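PDB 4GAM: methane monooxygenase regulatory protein B from Methylococcus capsulatus, which probably binds the hydroxylase component of soluble methane monooxygenase as its regulatory component and tunes methane oxidation there. Local coordinates for residues N4-D9 against W78-G83; D88-S93 against L119-T124. All blocks are in the same frame, centred on the assembly; numbering follows the deposited sequence.

Contact 1 of 2, residues N4-D9 against W78-G83; sequences NSNAYD and WIKANG
Tyr8 stands edge-on to Trp78 in a T-shaped pair: its ring lies 5.0 Å from the five-membered ring of the indole, centroid to centroid, with the planes at 71°. Tyr8 CD2 sits over one indole face, 3.6 Å from Trp78 CE2, and Tyr8 CB makes a CH-pi contact above the six-membered ring. With chi1 at -174°, Trp78 holds CG across from the backbone nitrogen, and the indole extends from strand 76-82 toward the N-terminal tail; there its edge meets a carbonyl, Asn6 O being 3.2 Å from Trp78 CZ3. Asn6 CB rests 3.7 Å from Lys80 CG, the two side chains crossing at about a right angle. The polar link is amide to amide. Asn6 ND2 donates to Asn82 OD1 at 2.8 Å, nearly within its own amide plane but 42° above the acceptor's carbonyl plane; Thr67 O also accepts from Asn6 ND2. On a chain of another protein, acidic side chains are hydrogen-bonded to Tyr8 OH and salt-bridged to Lys80 NZ. The chemistry implies a tail held to the strand mainly by an aromatic pair and an amide-to-amide hydrogen bond, with Tyr8 and Lys80 also serving the protein-protein interface.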
loop_
_atom_site.group_PDB
_atom_site.type_symbol
_atom_site.label_atom_id
_atom_site.label_comp_id
_atom_site.label_asym_id
_atom_site.label_seq_id
_atom_site.Cartn_x
_atom_site.Cartn_y
_atom_site.Cartn_z
ATOM N N ASN D 4 -26.625 23.343 -15.095
ATOM C CA ASN D 4 -26.282 24.661 -14.579
ATOM C C ASN D 4 -27.238 25.011 -13.446
ATOM O O ASN D 4 -26.973 25.905 -12.645
ATOM C CB ASN D 4 -26.339 25.727 -15.678
ATOM C CG ASN D 4 -25.588 26.999 -15.300
ATOM O OD1 ASN D 4 -24.548 26.948 -14.646
ATOM N ND2 ASN D 4 -26.117 28.146 -15.712
ATOM N N SER D 5 -28.358 24.295 -13.388
ATOM C CA SER D 5 -29.310 24.456 -12.295
ATOM C C SER D 5 -28.772 23.770 -11.044
ATOM O O SER D 5 -28.992 24.229 -9.923
ATOM C CB SER D 5 -30.668 23.864 -12.670
ATOM O OG SER D 5 -30.938 24.040 -14.051
ATOM N N ASN D 6 -28.068 22.660 -11.250
ATOM C CA ASN D 6 -27.388 21.976 -10.160
ATOM C C ASN D 6 -25.940 22.434 -10.053
ATOM O O ASN D 6 -25.111 21.766 -9.436
ATOM C CB ASN D 6 -27.451 20.457 -10.342
ATOM C CG ASN D 6 -28.854 19.903 -10.165
ATOM O OD1 ASN D 6 -29.653 20.435 -9.393
ATOM N ND2 ASN D 6 -29.157 18.826 -10.879
ATOM N N ALA D 7 -25.639 23.576 -10.662
ATOM C CA ALA D 7 -24.309 24.154 -10.552
ATOM C C ALA D 7 -24.026 24.592 -9.122
ATOM O O ALA D 7 -24.939 24.937 -8.366
ATOM C CB ALA D 7 -24.147 25.318 -11.501
ATOM N N TYR D 8 -22.748 24.565 -8.759
ATOM C CA TYR D 8 -22.303 25.004 -7.444
ATOM C C TYR D 8 -22.651 26.479 -7.228
ATOM O O TYR D 8 -22.883 26.910 -6.098
ATOM C CB TYR D 8 -20.791 24.773 -7.307
ATOM C CG TYR D 8 -20.221 25.001 -5.920
ATOM C CD1 TYR D 8 -19.992 26.289 -5.442
ATOM C CD2 TYR D 8 -19.879 23.928 -5.102
ATOM C CE1 TYR D 8 -19.468 26.506 -4.188
ATOM C CE2 TYR D 8 -19.347 24.135 -3.842
ATOM C CZ TYR D 8 -19.146 25.429 -3.392
ATOM O OH TYR D 8 -18.618 25.656 -2.143
ATOM N N ASP D 9 -22.700 27.249 -8.315
ATOM C CA ASP D 9 -22.959 28.686 -8.220
ATOM C C ASP D 9 -24.271 29.171 -8.843
ATOM O O ASP D 9 -24.289 30.174 -9.560
ATOM C CB ASP D 9 -21.780 29.493 -8.774
ATOM C CG ASP D 9 -20.553 29.407 -7.892
ATOM O OD1 ASP D 9 -20.689 28.961 -6.734
ATOM O OD2 ASP D 9 -19.456 29.791 -8.349
ATOM N N TRP D 78 -17.091 17.683 -7.225
ATOM C CA TRP D 78 -18.370 18.029 -6.635
ATOM C C TRP D 78 -19.478 17.668 -7.622
ATOM O O TRP D 78 -19.683 18.358 -8.616
ATOM C CB TRP D 78 -18.393 19.516 -6.284
ATOM C CG TRP D 78 -19.613 19.967 -5.545
ATOM C CD1 TRP D 78 -19.810 19.959 -4.192
ATOM C CD2 TRP D 78 -20.802 20.516 -6.122
ATOM N NE1 TRP D 78 -21.052 20.464 -3.893
ATOM C CE2 TRP D 78 -21.682 20.813 -5.059
ATOM C CE3 TRP D 78 -21.209 20.783 -7.433
ATOM C CZ2 TRP D 78 -22.946 21.363 -5.272
ATOM C CZ3 TRP D 78 -22.462 21.328 -7.640
ATOM C CH2 TRP D 78 -23.314 21.615 -6.566
ATOM N N ILE D 79 -20.169 16.566 -7.346
ATOM C CA ILE D 79 -21.245 16.080 -8.206
ATOM C C ILE D 79 -22.606 16.370 -7.577
ATOM O O ILE D 79 -22.786 16.195 -6.374
ATOM C CB ILE D 79 -21.118 14.555 -8.466
ATOM C CG1 ILE D 79 -19.822 14.235 -9.202
ATOM C CG2 ILE D 79 -22.289 14.030 -9.265
ATOM C CD1 ILE D 79 -18.758 13.658 -8.311
ATOM N N LYS D 80 -23.555 16.816 -8.393
ATOM C CA LYS D 80 -24.901 17.115 -7.919
ATOM C C LYS D 80 -25.930 16.769 -8.987
ATOM O O LYS D 80 -25.842 17.238 -10.120
ATOM C CB LYS D 80 -25.009 18.592 -7.531
ATOM C CG LYS D 80 -26.399 19.056 -7.115
ATOM C CD LYS D 80 -26.290 20.163 -6.079
ATOM C CE LYS D 80 -27.629 20.799 -5.764
ATOM N NZ LYS D 80 -27.524 21.718 -4.594
ATOM N N ALA D 81 -26.903 15.939 -8.624
ATOM C CA ALA D 81 -27.936 15.514 -9.563
ATOM C C ALA D 81 -29.315 15.582 -8.925
ATOM O O ALA D 81 -29.441 15.782 -7.717
ATOM C CB ALA D 81 -27.656 14.105 -10.059
ATOM N N ASN D 82 -30.347 15.412 -9.746
ATOM C CA ASN D 82 -31.720 15.417 -9.261
ATOM C C ASN D 82 -32.250 14.014 -8.989
ATOM O O ASN D 82 -32.343 13.186 -9.896
ATOM C CB ASN D 82 -32.639 16.141 -10.247
ATOM C CG ASN D 82 -32.621 17.642 -10.064
ATOM O OD1 ASN D 82 -31.890 18.357 -10.749
ATOM N ND2 ASN D 82 -33.429 18.131 -9.128
ATOM N N GLY D 83 -32.592 13.752 -7.733
ATOM C CA GLY D 83 -33.201 12.489 -7.364
ATOM C C GLY D 83 -32.215 11.487 -6.803
ATOM O O GLY D 83 -32.277 11.151 -5.621
#

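Contact 2 of 2, residues D88-S93 against L119-T124; sequences DCDEIS and LGNKFT
Asp88 and Lys122 face each other as an antiparallel non-hydrogen-bonded pair, CA to CA 4.7 Å, at the junction of strand 84-88 with the helix that follows. One residue on, Cys89 N donates to Asn121 O at 3.2 Å, meeting the carbonyl nearly head-on (C=O...N angle 170°), and this bond ties the junction to the turn leading into strand 122-126. Among the side chains, Asn121 ND2 gives a hydrogen bond to the syn lone pair of Asp90 OD1 at 3.2 Å. Asn121 reaches it with CG opposite its carbonyl carbon and beside the backbone N (chi1 -69°). The amide and carboxylate planes are 52° apart, and Asp90 OD1 also lies 3.4 Å from Asn121 CB. Without this amide, as with an alanine here, Asp90 OD1 would probably lose its donor and the carboxylate be freer to turn. Lys122 crosses Asp88 at a slant, its CE 3.7 Å from Asp88 OD1; the ammonium NZ, 4.2 Å from Asp88 OD1, is too far for a salt bridge, and any attraction is probably modest. Cys89 CB packs against Asn121 O. Cys89 and Phe123 both reach Val102 of helix 102-105, and the backbone of Phe123 is hydrogen-bonded to that of Val87 within the antiparallel three-stranded sheet, where strand 122-126 runs between 84-88 and 115-118.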
loop_
_atom_site.group_PDB
_atom_site.type_symbol
_atom_site.label_atom_id
_atom_site.label_comp_id
_atom_site.label_asym_id
_atom_site.label_seq_id
_atom_site.Cartn_x
_atom_site.Cartn_y
_atom_site.Cartn_z
ATOM N N ASP D 88 -22.803 1.217 -10.615
ATOM C CA ASP D 88 -22.547 -0.211 -10.740
ATOM C C ASP D 88 -21.041 -0.432 -10.757
ATOM O O ASP D 88 -20.340 0.061 -11.641
ATOM C CB ASP D 88 -23.185 -0.789 -12.002
ATOM C CG ASP D 88 -23.069 -2.302 -12.070
ATOM O OD1 ASP D 88 -23.000 -2.941 -10.998
ATOM O OD2 ASP D 88 -23.043 -2.855 -13.190
ATOM N N CYS D 89 -20.547 -1.173 -9.772
ATOM C CA CYS D 89 -19.112 -1.297 -9.561
ATOM C C CYS D 89 -18.509 -2.503 -10.269
ATOM O O CYS D 89 -17.289 -2.625 -10.367
ATOM C CB CYS D 89 -18.801 -1.331 -8.065
ATOM S SG CYS D 89 -19.330 0.162 -7.185
ATOM N N ASP D 90 -19.366 -3.394 -10.757
ATOM C CA ASP D 90 -18.914 -4.494 -11.597
ATOM C C ASP D 90 -18.678 -3.936 -12.994
ATOM O O ASP D 90 -17.886 -4.469 -13.772
ATOM C CB ASP D 90 -19.955 -5.615 -11.634
ATOM C CG ASP D 90 -20.269 -6.171 -10.252
ATOM O OD1 ASP D 90 -19.404 -6.086 -9.353
ATOM O OD2 ASP D 90 -21.385 -6.700 -10.066
ATOM N N GLU D 91 -19.380 -2.847 -13.291
ATOM C CA GLU D 91 -19.196 -2.089 -14.522
ATOM C C GLU D 91 -17.825 -1.416 -14.491
ATOM O O GLU D 91 -17.091 -1.431 -15.480
ATOM C CB GLU D 91 -20.300 -1.037 -14.635
ATOM C CG GLU D 91 -20.569 -0.514 -16.033
ATOM C CD GLU D 91 -21.711 0.492 -16.057
ATOM O OE1 GLU D 91 -22.512 0.465 -17.015
ATOM O OE2 GLU D 91 -21.807 1.309 -15.116
ATOM N N ILE D 92 -17.491 -0.829 -13.344
ATOM C CA ILE D 92 -16.178 -0.229 -13.123
ATOM C C ILE D 92 -15.085 -1.285 -13.194
ATOM O O ILE D 92 -14.053 -1.083 -13.835
ATOM C CB ILE D 92 -16.095 0.451 -11.739
ATOM C CG1 ILE D 92 -17.022 1.666 -11.675
ATOM C CG2 ILE D 92 -14.664 0.867 -11.432
ATOM C CD1 ILE D 92 -17.005 2.373 -10.337
ATOM N N SER D 93 -15.322 -2.409 -12.524
ATOM C CA SER D 93 -14.370 -3.514 -12.477
ATOM C C SER D 93 -13.975 -3.960 -13.878
ATOM O O SER D 93 -12.807 -4.224 -14.150
ATOM C CB SER D 93 -14.963 -4.693 -11.699
ATOM O OG SER D 93 -14.042 -5.767 -11.621
ATOM N N LEU D 119 -26.405 -2.150 -2.343
ATOM C CA LEU D 119 -27.173 -3.363 -2.588
ATOM C C LEU D 119 -26.307 -4.355 -3.353
ATOM O O LEU D 119 -26.373 -4.436 -4.580
ATOM C CB LEU D 119 -28.444 -3.047 -3.380
ATOM C CG LEU D 119 -29.775 -3.341 -2.682
ATOM C CD1 LEU D 119 -29.913 -2.525 -1.403
ATOM C CD2 LEU D 119 -30.942 -3.077 -3.623
ATOM N N GLY D 120 -25.493 -5.107 -2.620
ATOM C CA GLY D 120 -24.517 -5.986 -3.234
ATOM C C GLY D 120 -23.323 -5.173 -3.693
ATOM O O GLY D 120 -22.674 -4.508 -2.887
ATOM N N ASN D 121 -23.035 -5.220 -4.990
ATOM C CA ASN D 121 -21.976 -4.397 -5.570
ATOM C C ASN D 121 -22.539 -3.212 -6.358
ATOM O O ASN D 121 -21.967 -2.789 -7.364
ATOM C CB ASN D 121 -21.054 -5.238 -6.456
ATOM C CG ASN D 121 -20.207 -6.210 -5.659
ATOM O OD1 ASN D 121 -20.556 -6.584 -4.538
ATOM N ND2 ASN D 121 -19.082 -6.621 -6.236
ATOM N N LYS D 122 -23.662 -2.680 -5.889
ATOM C CA LYS D 122 -24.326 -1.572 -6.560
ATOM C C LYS D 122 -24.581 -0.436 -5.576
ATOM O O LYS D 122 -25.532 -0.480 -4.793
ATOM C CB LYS D 122 -25.639 -2.045 -7.188
ATOM C CG LYS D 122 -25.823 -1.626 -8.640
ATOM C CD LYS D 122 -26.436 -2.747 -9.477
ATOM C CE LYS D 122 -26.602 -2.325 -10.934
ATOM N NZ LYS D 122 -27.119 -3.426 -11.800
ATOM N N PHE D 123 -23.722 0.578 -5.619
ATOM C CA PHE D 123 -23.832 1.722 -4.719
ATOM C C PHE D 123 -24.803 2.775 -5.251
ATOM O O PHE D 123 -24.674 3.240 -6.381
ATOM C CB PHE D 123 -22.453 2.345 -4.481
ATOM C CG PHE D 123 -22.488 3.613 -3.676
ATOM C CD1 PHE D 123 -22.469 3.570 -2.291
ATOM C CD2 PHE D 123 -22.525 4.852 -4.304
ATOM C CE1 PHE D 123 -22.498 4.739 -1.546
ATOM C CE2 PHE D 123 -22.555 6.024 -3.564
ATOM C CZ PHE D 123 -22.540 5.967 -2.185
ATOM N N THR D 124 -25.772 3.152 -4.426
ATOM C CA THR D 124 -26.752 4.154 -4.821
ATOM C C THR D 124 -26.951 5.214 -3.740
ATOM O O THR D 124 -27.000 4.904 -2.548
ATOM C CB THR D 124 -28.107 3.506 -5.198
ATOM O OG1 THR D 124 -29.180 4.399 -4.873
ATOM C CG2 THR D 124 -28.302 2.197 -4.452
#

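Contacts 1 and 2 lie in series along the chain, their centres 23 Å apart and their nearest atoms about 7 Å apart, so they do not touch. Strand 76-82, which carries one side of contact 1, is followed directly by strand 84-88, whose end opens contact 2; Gly83 lies between them. Contact 1 is buried, about 7 Å from the centre of the chain, and joins the N-terminal tail to the four-stranded sheet. Contact 2 is at the surface, about 16 Å from that centre, and joins strand 84-88, at one edge of the three-stranded sheet, to the middle strand 122-126. Both border another protein's chain, contact 1 through polar bonds and ring packing, contact 2 through packing at Asn121 and Phe123.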